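Local coordinates for protein putative hydantoin racemase (Klebsiella pneumoniae subsp. pneumoniae, PDB 3QVL) that interconverts the two enantiomers of allantoin as a racemase, and probably also racemises other 5-monosubstituted hydantoins, at residues 3-8 and 59-64; 9-14 and 41-46. All coordinates share one frame; numbering follows the deposited sequence.

In the fold
Strand 2-7 lies inside a four-stranded parallel sheet, and both contacts hang on it: contact 1 on its body, contact 2 on the loop that leaves its carboxyl end. Contact 1 packs helix 48-68 against the sheet; contact 2 joins the loop after strand 2-7 to the loop that precedes the same helix, and is nested within the chain closed by contact 1. Both are mostly buried, but contact 1 is a helix-on-sheet interface mixing isoleucine packing with one glutamine-to-carbonyl hydrogen bond, and the side chain of Ile7 is about 11 Å from the bound ligand. Contact 2 is dominated by backbone groups, waters and the bound hydantoin, and a second subunit covers part of it.

Contact 1. Residues 3-8 and 59-64; sequences RIQVIN and LEQIRA
Gln5 of strand 3-7 grips helix 59-64 through its amide, while Ile7, two residues on, supplies the greasy part of the same layer: this is one side of a three-layer alpha/beta/alpha arrangement, with strand and helix nearly antiparallel (165°) and their axes 9.6 Å apart. Helices 13-26 and 203-216 cover the sheet's other face, through Val6 and Ile4. NE2 of Gln5 gives a hydrogen to the carbonyl oxygen Gln61 O at 2.7 Å, with an N-H...O angle of 152°. The oxygen lies almost in the amide plane of Gln5, whereas seen from the carbonyl the nitrogen stands above its plane, off the lone pairs. CG of Gln5 lies anti to the backbone N (chi1 -171°) and the chain stays extended beyond it; glutamine is long enough to span the gap and carries both a donor for Gln61 O and an acceptor for His73 ND1. Next to this bond, CD1 of Ile7 meets CD1 of Ile62 at 3.7 Å, the two side chains crossing at about a right angle, and it also rests 3.8 Å from CB of Gln61. CB of Ile62 leaves the helix pointing away from the strand, but the chain bends and brings CD1 back to Ile7. CB of Gln61 lies 3.9 Å from CG2 of Ile7, and its chain, bent at chi2, brings NE2 to 3.7 Å from NE2 of Gln5. In the second shell, the His73 bond to OE1 is consistent with NE2 being the donating end, and Val36 of the neighbouring strand packs on both glutamines. OE1 of Gln5 lies 3.1 Å from Gln61 O, two acceptors with no bond between them.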
ATOM      1  N   ARG A   3      39.204  -2.329   3.656  1.00 20.15           N
ATOM      2  CA  ARG A   3      39.077  -3.698   3.168  1.00 19.75           C
ATOM      3  C   ARG A   3      37.618  -4.133   3.162  1.00 19.21           C
ATOM      4  O   ARG A   3      36.945  -4.106   4.196  1.00 19.08           O
ATOM      5  CB  ARG A   3      39.929  -4.656   4.001  1.00 19.93           C
ATOM      6  CG  ARG A   3      41.432  -4.440   3.862  1.00 20.60           C
ATOM      7  CD  ARG A   3      42.204  -5.528   4.586  1.00 21.98           C
ATOM      8  NE  ARG A   3      41.955  -5.503   6.025  1.00 23.04           N
ATOM      9  CZ  ARG A   3      41.916  -6.581   6.804  1.00 23.43           C
ATOM     10  NH1 ARG A   3      42.101  -7.793   6.292  1.00 23.77           N
ATOM     11  NH2 ARG A   3      41.682  -6.445   8.100  1.00 23.85           N
ATOM     12  N   ILE A   4      37.136  -4.518   1.983  1.00 18.59           N
ATOM     13  CA  ILE A   4      35.747  -4.932   1.803  1.00 18.01           C
ATOM     14  C   ILE A   4      35.680  -6.388   1.362  1.00 17.63           C
ATOM     15  O   ILE A   4      36.244  -6.764   0.331  1.00 17.62           O
ATOM     16  CB  ILE A   4      35.004  -4.033   0.779  1.00 18.00           C
ATOM     17  CG1 ILE A   4      35.103  -2.558   1.184  1.00 17.95           C
ATOM     18  CG2 ILE A   4      33.539  -4.468   0.638  1.00 17.84           C
ATOM     19  CD1 ILE A   4      34.644  -1.585   0.116  1.00 17.91           C
ATOM     20  N   GLN A   5      34.990  -7.200   2.157  1.00 17.16           N
ATOM     21  CA  GLN A   5      34.772  -8.601   1.833  1.00 16.73           C
ATOM     22  C   GLN A   5      33.552  -8.730   0.928  1.00 16.49           C
ATOM     23  O   GLN A   5      32.423  -8.474   1.351  1.00 16.44           O
ATOM     24  CB  GLN A   5      34.582  -9.422   3.111  1.00 16.71           C
ATOM     25  CG  GLN A   5      34.563 -10.929   2.890  1.00 16.57           C
ATOM     26  CD  GLN A   5      34.062 -11.699   4.098  1.00 16.36           C
ATOM     27  OE1 GLN A   5      33.115 -11.286   4.768  1.00 16.43           O
ATOM     28  NE2 GLN A   5      34.695 -12.832   4.377  1.00 16.14           N
ATOM     29  N   VAL A   6      33.787  -9.112  -0.324  1.00 16.16           N
ATOM     30  CA  VAL A   6      32.700  -9.316  -1.276  1.00 15.90           C
ATOM     31  C   VAL A   6      32.389 -10.809  -1.362  1.00 15.77           C
ATOM     32  O   VAL A   6      33.170 -11.590  -1.915  1.00 15.75           O
ATOM     33  CB  VAL A   6      33.027  -8.723  -2.670  1.00 15.89           C
ATOM     34  CG1 VAL A   6      31.829  -8.848  -3.597  1.00 15.76           C
ATOM     35  CG2 VAL A   6      33.435  -7.256  -2.546  1.00 15.78           C
ATOM     36  N   ILE A   7      31.248 -11.191  -0.798  1.00 15.59           N
ATOM     37  CA  ILE A   7      30.871 -12.596  -0.674  1.00 15.41           C
ATOM     38  C   ILE A   7      29.928 -13.033  -1.788  1.00 15.35           C
ATOM     39  O   ILE A   7      28.801 -12.549  -1.883  1.00 15.26           O
ATOM     40  CB  ILE A   7      30.194 -12.893   0.692  1.00 15.38           C
ATOM     41  CG1 ILE A   7      31.042 -12.362   1.853  1.00 15.28           C
ATOM     42  CG2 ILE A   7      29.920 -14.397   0.846  1.00 15.32           C
ATOM     43  CD1 ILE A   7      30.289 -12.249   3.164  1.00 15.05           C
ATOM     44  N   ASN A   8      30.405 -13.948  -2.629  1.00 15.26           N
ATOM     45  CA  ASN A   8      29.531 -14.684  -3.528  1.00 15.24           C
ATOM     46  C   ASN A   8      28.858 -15.785  -2.710  1.00 15.26           C
ATOM     47  O   ASN A   8      29.536 -16.686  -2.222  1.00 15.25           O
ATOM     48  CB  ASN A   8      30.327 -15.283  -4.695  1.00 15.17           C
ATOM     49  CG  ASN A   8      29.465 -16.118  -5.634  1.00 15.14           C
ATOM     50  OD1 ASN A   8      28.235 -16.026  -5.625  1.00 15.13           O
ATOM     51  ND2 ASN A   8      30.114 -16.940  -6.453  1.00 14.66           N
ATOM     52  N   LEU A  59      26.933 -16.348   6.191  1.00 14.57           N
ATOM     53  CA  LEU A  59      27.258 -16.181   7.611  1.00 14.80           C
ATOM     54  C   LEU A  59      28.629 -16.742   7.979  1.00 15.03           C
ATOM     55  O   LEU A  59      29.342 -16.162   8.802  1.00 14.95           O
ATOM     56  CB  LEU A  59      26.172 -16.802   8.497  1.00 14.78           C
ATOM     57  CG  LEU A  59      24.794 -16.130   8.504  1.00 14.79           C
ATOM     58  CD1 LEU A  59      23.808 -16.951   9.320  1.00 14.80           C
ATOM     59  CD2 LEU A  59      24.870 -14.701   9.032  1.00 14.87           C
ATOM     60  N   GLU A  60      28.986 -17.871   7.368  1.00 15.30           N
ATOM     61  CA  GLU A  60      30.306 -18.474   7.545  1.00 15.61           C
ATOM     62  C   GLU A  60      31.410 -17.518   7.094  1.00 15.85           C
ATOM     63  O   GLU A  60      32.441 -17.392   7.759  1.00 15.91           O
ATOM     64  CB  GLU A  60      30.400 -19.799   6.784  1.00 15.59           C
ATOM     65  N   GLN A  61      31.180 -16.837   5.972  1.00 16.10           N
ATOM     66  CA  GLN A  61      32.137 -15.861   5.451  1.00 16.50           C
ATOM     67  C   GLN A  61      32.121 -14.539   6.222  1.00 16.59           C
ATOM     68  O   GLN A  61      33.166 -13.909   6.386  1.00 16.58           O
ATOM     69  CB  GLN A  61      31.927 -15.623   3.951  1.00 16.55           C
ATOM     70  CG  GLN A  61      32.327 -16.805   3.058  1.00 17.23           C
ATOM     71  CD  GLN A  61      33.752 -17.293   3.298  1.00 18.14           C
ATOM     72  OE1 GLN A  61      33.985 -18.491   3.468  1.00 19.21           O
ATOM     73  NE2 GLN A  61      34.707 -16.370   3.319  1.00 18.12           N
ATOM     74  N   ILE A  62      30.940 -14.129   6.688  1.00 16.78           N
ATOM     75  CA  ILE A  62      30.803 -12.952   7.557  1.00 16.99           C
ATOM     76  C   ILE A  62      31.651 -13.132   8.818  1.00 17.26           C
ATOM     77  O   ILE A  62      32.381 -12.221   9.222  1.00 17.23           O
ATOM     78  CB  ILE A  62      29.317 -12.684   7.943  1.00 16.95           C
ATOM     79  CG1 ILE A  62      28.493 -12.249   6.720  1.00 16.89           C
ATOM     80  CG2 ILE A  62      29.209 -11.659   9.079  1.00 16.93           C
ATOM     81  CD1 ILE A  62      28.775 -10.841   6.206  1.00 16.89           C
ATOM     82  N   ARG A  63      31.552 -14.317   9.419  1.00 17.58           N
ATOM     83  CA  ARG A  63      32.354 -14.686  10.583  1.00 18.00           C
ATOM     84  C   ARG A  63      33.849 -14.551  10.286  1.00 18.08           C
ATOM     85  O   ARG A  63      34.588 -13.958  11.073  1.00 18.10           O
ATOM     86  CB  ARG A  63      32.008 -16.113  11.031  1.00 18.09           C
ATOM     87  CG  ARG A  63      32.700 -16.587  12.308  1.00 18.74           C
ATOM     88  CD  ARG A  63      33.992 -17.341  12.016  1.00 19.94           C
ATOM     89  NE  ARG A  63      33.753 -18.562  11.249  1.00 20.85           N
ATOM     90  CZ  ARG A  63      34.628 -19.114  10.414  1.00 21.48           C
ATOM     91  NH1 ARG A  63      34.309 -20.226   9.765  1.00 22.03           N
ATOM     92  NH2 ARG A  63      35.817 -18.557  10.216  1.00 21.70           N
ATOM     93  N   ALA A  64      34.276 -15.094   9.146  1.00 18.26           N
ATOM     94  CA  ALA A  64      35.670 -15.013   8.708  1.00 18.43           C
ATOM     95  C   ALA A  64      36.112 -13.566   8.484  1.00 18.58           C
ATOM     96  O   ALA A  64      37.212 -13.179   8.886  1.00 18.59           O
ATOM     97  CB  ALA A  64      35.882 -15.841   7.445  1.00 18.40           C
TER

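Contact 2. Residues 9-14 and 41-46; sequences PNTSLA and GVPSIE. With 5HY ([(4R)-2,5-dioxoimidazolidin-4-yl]acetic acid), chain C.
Pro9 touches loop 41-46 through its ring, CB lying 3.7 Å from CD1 of Ile45, where two loops at the carboxyl end of a parallel sheet meet to form part of the hydantoin pocket. The carbonyl of Pro9 accepts from a water that in turn accepts from the backbone N of Val42. Asn10 follows with an Asx turn: its OD1 receives the N-H of Ser12 at 3.0 Å and also ND2 of Asn8. With CG set between the backbone N and the carbonyl carbon (chi1 71°), ND2 is turned to the ligand and donates to OAB of the hydantoin at 3.0 Å. Asparagine suits this place because one amide both shapes the loop and donates to the ligand. Thr11 carries the bond between the loops, its N reaching Val42 O at 2.8 Å. Its OG1 lies 2.6 Å from a water that makes a weak bond to Gly41 O, and its methyl CG2 packs 3.6 Å from the N of Gly41, whose lack of a side chain suits this tight approach and its unusual backbone angles. Ser12 is the N-cap of helix 13-26, its OG accepting from Met15 N. Lys233 of the second subunit forms a salt bridge with Glu46 OE1 and a hydrogen bond with Ser44 O. Phe78, Thr117, Ser182 and Gly183 also bond the ligand; Ile45 adds two backbone bonds, N to OAB, and a nearly straight one (177°) from ligand N to Ile45 O at 2.9 Å.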
ATOM      1  N   PRO A   9      27.524 -15.700  -2.532  1.00 15.30           N
ATOM      2  CA  PRO A   9      26.791 -16.660  -1.704  1.00 15.37           C
ATOM      3  C   PRO A   9      26.715 -18.071  -2.289  1.00 15.51           C
ATOM      4  O   PRO A   9      26.453 -19.020  -1.548  1.00 15.41           O
ATOM      5  CB  PRO A   9      25.393 -16.039  -1.607  1.00 15.36           C
ATOM      6  CG  PRO A   9      25.621 -14.589  -1.856  1.00 15.25           C
ATOM      7  CD  PRO A   9      26.655 -14.583  -2.933  1.00 15.28           C
ATOM      8  N   ASN A  10      26.929 -18.208  -3.595  1.00 15.70           N
ATOM      9  CA  ASN A  10      27.046 -19.534  -4.203  1.00 15.99           C
ATOM     10  C   ASN A  10      28.506 -19.994  -4.270  1.00 16.18           C
ATOM     11  O   ASN A  10      29.420 -19.188  -4.090  1.00 16.19           O
ATOM     12  CB  ASN A  10      26.348 -19.599  -5.573  1.00 15.97           C
ATOM     13  CG  ASN A  10      27.075 -18.819  -6.653  1.00 16.09           C
ATOM     14  OD1 ASN A  10      28.252 -19.056  -6.932  1.00 15.81           O
ATOM     15  ND2 ASN A  10      26.362 -17.899  -7.289  1.00 15.89           N
ATOM     16  N   THR A  11      28.716 -21.284  -4.530  1.00 16.43           N
ATOM     17  CA  THR A  11      30.054 -21.881  -4.466  1.00 16.70           C
ATOM     18  C   THR A  11      30.807 -21.895  -5.799  1.00 16.92           C
ATOM     19  O   THR A  11      31.912 -22.440  -5.883  1.00 17.02           O
ATOM     20  CB  THR A  11      30.009 -23.319  -3.896  1.00 16.65           C
ATOM     21  OG1 THR A  11      29.163 -24.133  -4.716  1.00 16.68           O
ATOM     22  CG2 THR A  11      29.488 -23.320  -2.463  1.00 16.62           C
ATOM     23  N   SER A  12      30.217 -21.298  -6.833  1.00 17.14           N
ATOM     24  CA  SER A  12      30.859 -21.212  -8.144  1.00 17.40           C
ATOM     25  C   SER A  12      32.048 -20.257  -8.107  1.00 17.69           C
ATOM     26  O   SER A  12      31.881 -19.057  -7.868  1.00 17.68           O
ATOM     27  CB  SER A  12      29.855 -20.762  -9.210  1.00 17.34           C
ATOM     28  OG  SER A  12      30.505 -20.445 -10.431  1.00 17.06           O
ATOM     29  N   LEU A  13      33.245 -20.792  -8.339  1.00 18.05           N
ATOM     30  CA  LEU A  13      34.448 -19.965  -8.394  1.00 18.43           C
ATOM     31  C   LEU A  13      34.414 -19.072  -9.632  1.00 18.50           C
ATOM     32  O   LEU A  13      34.882 -17.933  -9.594  1.00 18.55           O
ATOM     33  CB  LEU A  13      35.722 -20.820  -8.378  1.00 18.57           C
ATOM     34  CG  LEU A  13      36.919 -20.301  -7.562  1.00 19.06           C
ATOM     35  CD1 LEU A  13      38.027 -21.329  -7.541  1.00 19.61           C
ATOM     36  CD2 LEU A  13      37.471 -18.967  -8.059  1.00 19.72           C
ATOM     37  N   ALA A  14      33.843 -19.591 -10.719  1.00 18.62           N
ATOM     38  CA  ALA A  14      33.674 -18.831 -11.958  1.00 18.75           C
ATOM     39  C   ALA A  14      32.888 -17.538 -11.729  1.00 18.87           C
ATOM     40  O   ALA A  14      33.293 -16.471 -12.198  1.00 18.78           O
ATOM     41  CB  ALA A  14      33.001 -19.689 -13.022  1.00 18.75           C
ATOM     42  N   GLY A  41      28.057 -25.411   0.153  1.00 17.57           N
ATOM     43  CA  GLY A  41      26.785 -24.852  -0.280  1.00 17.36           C
ATOM     44  C   GLY A  41      26.314 -25.293  -1.648  1.00 17.19           C
ATOM     45  O   GLY A  41      26.384 -26.472  -2.000  1.00 17.15           O
ATOM     46  N   VAL A  42      25.840 -24.320  -2.420  1.00 16.96           N
ATOM     47  CA  VAL A  42      25.184 -24.565  -3.696  1.00 16.80           C
ATOM     48  C   VAL A  42      25.912 -23.804  -4.820  1.00 16.59           C
ATOM     49  O   VAL A  42      26.289 -22.649  -4.629  1.00 16.58           O
ATOM     50  CB  VAL A  42      23.668 -24.196  -3.597  1.00 16.83           C
ATOM     51  CG1 VAL A  42      23.452 -22.684  -3.442  1.00 16.91           C
ATOM     52  CG2 VAL A  42      22.886 -24.746  -4.761  1.00 17.05           C
ATOM     53  N   PRO A  43      26.140 -24.459  -5.981  1.00 16.35           N
ATOM     54  CA  PRO A  43      26.858 -23.829  -7.101  1.00 16.17           C
ATOM     55  C   PRO A  43      26.161 -22.600  -7.692  1.00 15.97           C
ATOM     56  O   PRO A  43      26.832 -21.693  -8.183  1.00 15.90           O
ATOM     57  CB  PRO A  43      26.933 -24.950  -8.144  1.00 16.23           C
ATOM     58  CG  PRO A  43      26.840 -26.202  -7.352  1.00 16.31           C
ATOM     59  CD  PRO A  43      25.878 -25.885  -6.249  1.00 16.39           C
ATOM     60  N   SER A  44      24.831 -22.584  -7.653  1.00 15.75           N
ATOM     61  CA  SER A  44      24.048 -21.423  -8.077  1.00 15.59           C
ATOM     62  C   SER A  44      22.740 -21.354  -7.299  1.00 15.45           C
ATOM     63  O   SER A  44      22.216 -22.376  -6.855  1.00 15.40           O
ATOM     64  CB  SER A  44      23.777 -21.454  -9.585  1.00 15.61           C
ATOM     65  OG  SER A  44      22.935 -22.535  -9.940  1.00 15.83           O
ATOM     66  N   ILE A  45      22.219 -20.141  -7.140  1.00 15.26           N
ATOM     67  CA  ILE A  45      21.011 -19.918  -6.354  1.00 15.12           C
ATOM     68  C   ILE A  45      19.815 -19.686  -7.275  1.00 15.10           C
ATOM     69  O   ILE A  45      19.724 -18.658  -7.952  1.00 14.99           O
ATOM     70  CB  ILE A  45      21.195 -18.754  -5.354  1.00 15.10           C
ATOM     71  CG1 ILE A  45      22.415 -19.013  -4.465  1.00 15.07           C
ATOM     72  CG2 ILE A  45      19.948 -18.585  -4.498  1.00 15.07           C
ATOM     73  CD1 ILE A  45      23.110 -17.759  -3.984  1.00 14.99           C
ATOM     74  N   GLU A  46      18.910 -20.661  -7.293  1.00 15.06           N
ATOM     75  CA  GLU A  46      17.790 -20.681  -8.232  1.00 15.11           C
ATOM     76  C   GLU A  46      16.479 -21.049  -7.540  1.00 15.01           C
ATOM     77  O   GLU A  46      15.736 -21.912  -8.012  1.00 15.16           O
ATOM     78  CB  GLU A  46      18.075 -21.665  -9.372  1.00 15.14           C
ATOM     79  CG  GLU A  46      19.295 -21.319 -10.215  1.00 15.50           C
ATOM     80  CD  GLU A  46      19.627 -22.382 -11.245  1.00 15.88           C
ATOM     81  OE1 GLU A  46      19.625 -23.582 -10.895  1.00 16.47           O
ATOM     82  OE2 GLU A  46      19.901 -22.013 -12.405  1.00 16.10           O
TER
HETATM   83  C   5HY C   1      22.642 -14.428  -8.282  1.00 19.01           C
HETATM   84  N   5HY C   1      21.563 -16.453  -8.108  1.00 19.03           N
HETATM   85  O   5HY C   1      22.905 -13.231  -8.381  1.00 18.88           O
HETATM   86  CA  5HY C   1      21.243 -15.022  -8.181  1.00 19.06           C
HETATM   87  CB  5HY C   1      20.358 -14.681  -9.401  1.00 19.13           C
HETATM   88  CG  5HY C   1      20.988 -14.909 -10.784  1.00 19.38           C
HETATM   89  OAB 5HY C   1      23.472 -17.660  -8.029  1.00 18.91           O
HETATM   90  NAF 5HY C   1      23.541 -15.408  -8.215  1.00 18.97           N
HETATM   91  CAI 5HY C   1      22.895 -16.576  -8.105  1.00 19.04           C
HETATM   92  OD1 5HY C   1      20.211 -14.844 -11.759  1.00 19.89           O
HETATM   93  OD2 5HY C   1      22.217 -15.126 -10.857  1.00 19.85           O
HETATM   94  O   HOH W   1      25.905 -21.661  -1.135  1.00 13.22           O
HETATM   95  O   HOH W   2      29.098 -26.610  -3.884  1.00 29.36           O